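Local coordinates for protein Glp_546_48378_50642 (Giardia intestinalis, PDB 2QVW) that cleaves double-stranded RNA in the RNA interference pathway, as a Dicer-type ribonuclease that releases siRNAs of 21 to 23 base pairs, at residues 92-98 with 272-276; 280-285 with 298-302. All coordinates share one frame; numbering follows the deposited sequence.

Contact 1 (92-98 with 272-276); sequences MPHNEYT and KHICD. With MN (manganese (II) ion), chain I.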
# COMPACT_ATOMS: atom_id res chain seq x y z
N MET A 92 8.77 19.38 -15.92
CA MET A 92 8.95 17.98 -16.29
C MET A 92 8.23 17.56 -17.55
O MET A 92 7.06 17.88 -17.75
CB MET A 92 8.44 17.09 -15.18
CG MET A 92 9.31 16.96 -13.96
SD MET A 92 8.51 15.78 -12.86
CE MET A 92 8.64 14.26 -13.80
N PRO A 93 8.93 16.82 -18.43
CA PRO A 93 8.26 16.38 -19.65
C PRO A 93 7.37 15.22 -19.20
O PRO A 93 7.71 14.53 -18.24
CB PRO A 93 9.42 15.94 -20.54
CG PRO A 93 10.47 15.51 -19.56
CD PRO A 93 10.38 16.56 -18.49
N HIS A 94 6.24 15.02 -19.87
CA HIS A 94 5.32 13.96 -19.47
C HIS A 94 5.91 12.56 -19.32
O HIS A 94 5.54 11.83 -18.40
CB HIS A 94 4.14 13.90 -20.45
CG HIS A 94 3.32 15.15 -20.48
ND1 HIS A 94 2.18 15.26 -21.25
CD2 HIS A 94 3.46 16.33 -19.84
CE1 HIS A 94 1.66 16.46 -21.07
NE2 HIS A 94 2.42 17.13 -20.22
N ASN A 95 6.83 12.20 -20.22
CA ASN A 95 7.46 10.88 -20.20
C ASN A 95 8.16 10.53 -18.89
O ASN A 95 8.54 9.39 -18.67
CB ASN A 95 8.47 10.78 -21.34
CG ASN A 95 9.61 11.76 -21.18
OD1 ASN A 95 9.41 12.97 -21.25
ND2 ASN A 95 10.81 11.24 -20.95
N GLU A 96 8.33 11.53 -18.04
CA GLU A 96 9.00 11.32 -16.77
C GLU A 96 8.09 11.16 -15.57
O GLU A 96 8.54 11.32 -14.43
CB GLU A 96 9.98 12.45 -16.52
CG GLU A 96 11.37 12.13 -16.92
CD GLU A 96 12.31 13.25 -16.62
OE1 GLU A 96 12.27 14.25 -17.36
OE2 GLU A 96 13.07 13.14 -15.64
N TYR A 97 6.82 10.86 -15.80
CA TYR A 97 5.88 10.65 -14.71
C TYR A 97 5.61 9.15 -14.62
O TYR A 97 5.91 8.40 -15.55
CB TYR A 97 4.57 11.40 -14.95
CG TYR A 97 4.67 12.92 -14.93
CD1 TYR A 97 5.30 13.61 -15.96
CD2 TYR A 97 4.15 13.65 -13.87
CE1 TYR A 97 5.40 15.00 -15.94
CE2 TYR A 97 4.25 15.04 -13.83
CZ TYR A 97 4.88 15.71 -14.87
OH TYR A 97 5.00 17.10 -14.82
N THR A 98 5.05 8.72 -13.50
CA THR A 98 4.75 7.31 -13.30
C THR A 98 3.56 6.91 -14.16
O THR A 98 3.37 5.73 -14.49
CB THR A 98 4.43 7.01 -11.84
OG1 THR A 98 5.51 7.49 -11.02
CG2 THR A 98 4.26 5.52 -11.62
N LYS A 272 11.18 16.60 -8.49
CA LYS A 272 10.41 15.92 -9.53
C LYS A 272 9.59 14.81 -8.89
O LYS A 272 8.45 14.56 -9.27
CB LYS A 272 11.33 15.27 -10.56
CG LYS A 272 12.19 16.21 -11.39
CD LYS A 272 12.98 15.38 -12.41
CE LYS A 272 13.86 16.23 -13.30
NZ LYS A 272 14.59 15.39 -14.28
N HIS A 273 10.20 14.13 -7.92
CA HIS A 273 9.54 13.04 -7.23
C HIS A 273 8.27 13.57 -6.60
O HIS A 273 7.18 13.04 -6.82
CB HIS A 273 10.46 12.48 -6.17
CG HIS A 273 9.96 11.22 -5.54
ND1 HIS A 273 9.66 10.10 -6.28
CD2 HIS A 273 9.72 10.90 -4.25
CE1 HIS A 273 9.26 9.14 -5.47
NE2 HIS A 273 9.29 9.60 -4.23
N ILE A 274 8.41 14.62 -5.81
CA ILE A 274 7.28 15.24 -5.15
C ILE A 274 6.25 15.68 -6.18
O ILE A 274 5.05 15.57 -5.96
CB ILE A 274 7.75 16.48 -4.34
CG1 ILE A 274 8.67 16.04 -3.21
CG2 ILE A 274 6.56 17.22 -3.78
CD1 ILE A 274 9.16 17.18 -2.36
N CYS A 275 6.74 16.19 -7.31
CA CYS A 275 5.86 16.64 -8.39
C CYS A 275 5.18 15.43 -9.00
O CYS A 275 3.98 15.46 -9.30
CB CYS A 275 6.67 17.36 -9.46
SG CYS A 275 5.69 17.90 -10.88
N ASP A 276 5.95 14.37 -9.18
CA ASP A 276 5.44 13.13 -9.74
C ASP A 276 4.25 12.76 -8.87
O ASP A 276 3.09 12.81 -9.30
CB ASP A 276 6.52 12.05 -9.66
CG ASP A 276 6.24 10.85 -10.56
OD1 ASP A 276 5.11 10.72 -11.08
OD2 ASP A 276 7.16 10.03 -10.73
MN MN I . 2.98 19.45 -20.35

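Contact 2 (280-285 with 298-302); sequences TICALD and RYFAI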
# COMPACT_ATOMS: atom_id res chain seq x y z
N THR A 280 0.26 12.33 -9.64
CA THR A 280 -0.36 11.01 -9.60
C THR A 280 -1.59 11.06 -8.71
O THR A 280 -2.68 10.67 -9.13
CB THR A 280 0.62 9.94 -9.08
OG1 THR A 280 1.77 9.89 -9.93
CG2 THR A 280 -0.05 8.58 -9.07
N ILE A 281 -1.42 11.55 -7.49
CA ILE A 281 -2.50 11.65 -6.52
C ILE A 281 -3.78 12.21 -7.14
O ILE A 281 -4.77 11.50 -7.28
CB ILE A 281 -2.11 12.55 -5.34
CG1 ILE A 281 -0.93 11.93 -4.59
CG2 ILE A 281 -3.31 12.75 -4.42
CD1 ILE A 281 -1.20 10.55 -4.05
N CYS A 282 -3.76 13.49 -7.49
CA CYS A 282 -4.94 14.10 -8.09
C CYS A 282 -4.96 13.92 -9.60
O CYS A 282 -4.67 14.85 -10.35
CB CYS A 282 -4.99 15.59 -7.75
SG CYS A 282 -3.64 16.54 -8.47
N ALA A 283 -5.29 12.72 -10.04
CA ALA A 283 -5.35 12.42 -11.45
C ALA A 283 -5.94 11.05 -11.56
O ALA A 283 -6.63 10.72 -12.52
CB ALA A 283 -3.98 12.44 -12.05
N LEU A 284 -5.65 10.23 -10.55
CA LEU A 284 -6.13 8.86 -10.51
C LEU A 284 -6.65 8.52 -9.12
O LEU A 284 -7.11 7.40 -8.88
CB LEU A 284 -4.99 7.91 -10.89
CG LEU A 284 -4.40 7.99 -12.32
CD1 LEU A 284 -3.06 7.27 -12.40
CD2 LEU A 284 -5.39 7.38 -13.30
N ASP A 285 -6.61 9.49 -8.21
CA ASP A 285 -7.08 9.25 -6.85
C ASP A 285 -8.54 8.81 -6.75
O ASP A 285 -8.87 7.90 -5.99
CB ASP A 285 -6.89 10.49 -5.99
CG ASP A 285 -7.01 10.18 -4.52
OD1 ASP A 285 -7.18 11.13 -3.72
OD2 ASP A 285 -6.91 8.99 -4.16
N ARG A 298 -0.28 6.85 -0.75
CA ARG A 298 -1.38 6.65 -1.69
C ARG A 298 -0.79 6.58 -3.10
O ARG A 298 -1.33 5.89 -3.97
CB ARG A 298 -2.38 7.80 -1.60
CG ARG A 298 -3.46 7.79 -2.67
CD ARG A 298 -4.39 6.60 -2.57
NE ARG A 298 -5.53 6.71 -3.49
CZ ARG A 298 -6.41 5.74 -3.72
NH1 ARG A 298 -6.31 4.58 -3.10
NH2 ARG A 298 -7.39 5.92 -4.57
N TYR A 299 0.31 7.30 -3.32
CA TYR A 299 0.97 7.31 -4.61
C TYR A 299 1.47 5.91 -4.90
O TYR A 299 0.93 5.22 -5.77
CB TYR A 299 2.14 8.28 -4.63
CG TYR A 299 3.17 7.98 -5.71
CD1 TYR A 299 2.84 8.06 -7.07
CD2 TYR A 299 4.45 7.58 -5.38
CE1 TYR A 299 3.76 7.74 -8.05
CE2 TYR A 299 5.37 7.25 -6.35
CZ TYR A 299 5.02 7.33 -7.67
OH TYR A 299 5.93 6.98 -8.63
N PHE A 300 2.51 5.50 -4.17
CA PHE A 300 3.11 4.18 -4.36
C PHE A 300 2.06 3.08 -4.43
O PHE A 300 2.22 2.10 -5.14
CB PHE A 300 4.08 3.88 -3.21
CG PHE A 300 4.65 2.50 -3.25
CD1 PHE A 300 5.46 2.09 -4.31
CD2 PHE A 300 4.38 1.59 -2.24
CE1 PHE A 300 5.97 0.80 -4.36
CE2 PHE A 300 4.88 0.29 -2.27
CZ PHE A 300 5.68 -0.11 -3.34
N ALA A 301 0.97 3.27 -3.70
CA ALA A 301 -0.12 2.31 -3.69
C ALA A 301 -0.76 2.25 -5.06
O ALA A 301 -1.11 1.18 -5.55
CB ALA A 301 -1.14 2.70 -2.65
N ILE A 302 -0.90 3.42 -5.68
CA ILE A 302 -1.50 3.53 -7.00
C ILE A 302 -0.55 3.02 -8.07
O ILE A 302 -0.96 2.40 -9.04
CB ILE A 302 -1.90 5.00 -7.30
CG1 ILE A 302 -3.19 5.34 -6.55
CG2 ILE A 302 -2.09 5.20 -8.80
CD1 ILE A 302 -3.80 6.68 -6.93

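Contact 1 (92-98 with 272-276)
The carboxylate of D276 is gripped by T98 at both oxygens. T98 N donates to D276 OD1 at 3.1 Å with an N-H...O angle of 159°, meeting the syn side slightly out of the carboxylate plane, while T98 OG1 lies 3.0 Å from D276 OD2 and is also hydrogen-bonded to Y299 OH, its stronger partner. D276 carries its CG anti to the backbone N (chi1 -164°), which swings the carboxylate from the helix toward the loop and past Y97, whose ring plane stands 81° from it.

A second polar link joins E96 and K272: K272 NZ sits 3.0 Å from E96 OE2, on the syn lone pair, in a salt bridge. The lysine reaches it with its chain extended beyond CG, and NZ is shared with E269, its stronger acidic partner. Sulfur contacts add an apolar patch. M92 SD lies 3.7 Å from K272 CB and 4.0 Å from C275 SG, and the bend at chi3 carries M92 CE over one face of the Y97 ring, offset toward the rim. C275 SG meets that ring obliquely, 5.5 Å from its centroid.

H94 NE2 of the same loop binds a manganese ion at 2.4 Å. The contact packs the loop after helix 85-90, part of the Giardia Dicer N-terminal domain, against helix 267-284, with R320 of strand 320-322 packing on M92 and K272, Y299 of helix 295-306 on D276, and I274 turned to strand 18-25.

Contact 2 (280-285 with 298-302)
The polar part of the contact is a fork in which R298 holds D285 side-on. R298 NE lies 2.7 Å from D285 OD2, met nearly along the C-O axis, and R298 NH2 donates to the backbone D285 O at 2.9 Å, in the carbonyl plane and on a lone pair. A further bond from NH2 to OD2 is weak. The carboxylate is turned 62° from the guanidinium plane, so this is not a flat two-oxygen pairing; one side-chain oxygen and one carbonyl share the grip. The arginine bends at chi2 (66°), which folds the guanidinium back toward D285. F288 O and P289 O take further bonds from NH2 and NH1, so three backbone carbonyls and a carboxylate fix its rotation.

The apolar part lies between the helices. I281 CD1 comes to 3.8 Å from R298 CG and also packs on the backbone and CB of Y299. T280 CG2 slides past I302 CG2 at 4.0 Å and lies at the edge of the Y299 ring, in its plane. T280 OG1, hydrogen-bonded to D276 O, lies oblique to the same ring. I302 CD1 rests against the carbonyl of L284, 3.9 Å from its O, while I302 CG1 lies over one face of the R298 guanidinium.

The short helical segments cross at 61° with their axes 9.7 Å apart. They belong to two consecutive helices, 267-284 and 295-306, joined by a short connection, the second reaching into the RNase III 1 range; R298 binds D285 and carbonyls that follow it, a helix-to-connection clasp at the entry to the first RNase III domain.

How the contacts relate
From the N terminus, the chain first passes through residues 92-98, in the loop between helix 85-90 and strand 112-117, and returns to this loop with helix 267-284 only after 173 intervening residues, so contact 1 closes a long excursion. Contact 2 opens afterward on the same helix and closes a short one, with 12 residues between its segments. The two therefore run in series, neither enclosing nor crossing the other. Their centres are 13 Å apart, yet they meet directly: T98 OG1 and Y299 OH lie 2.5 Å apart in a probable hydrogen bond. Helix 267-284 is shared by both contacts, and the T98-Y299 bond links the N-terminal domain's loop to helix 295-306 directly.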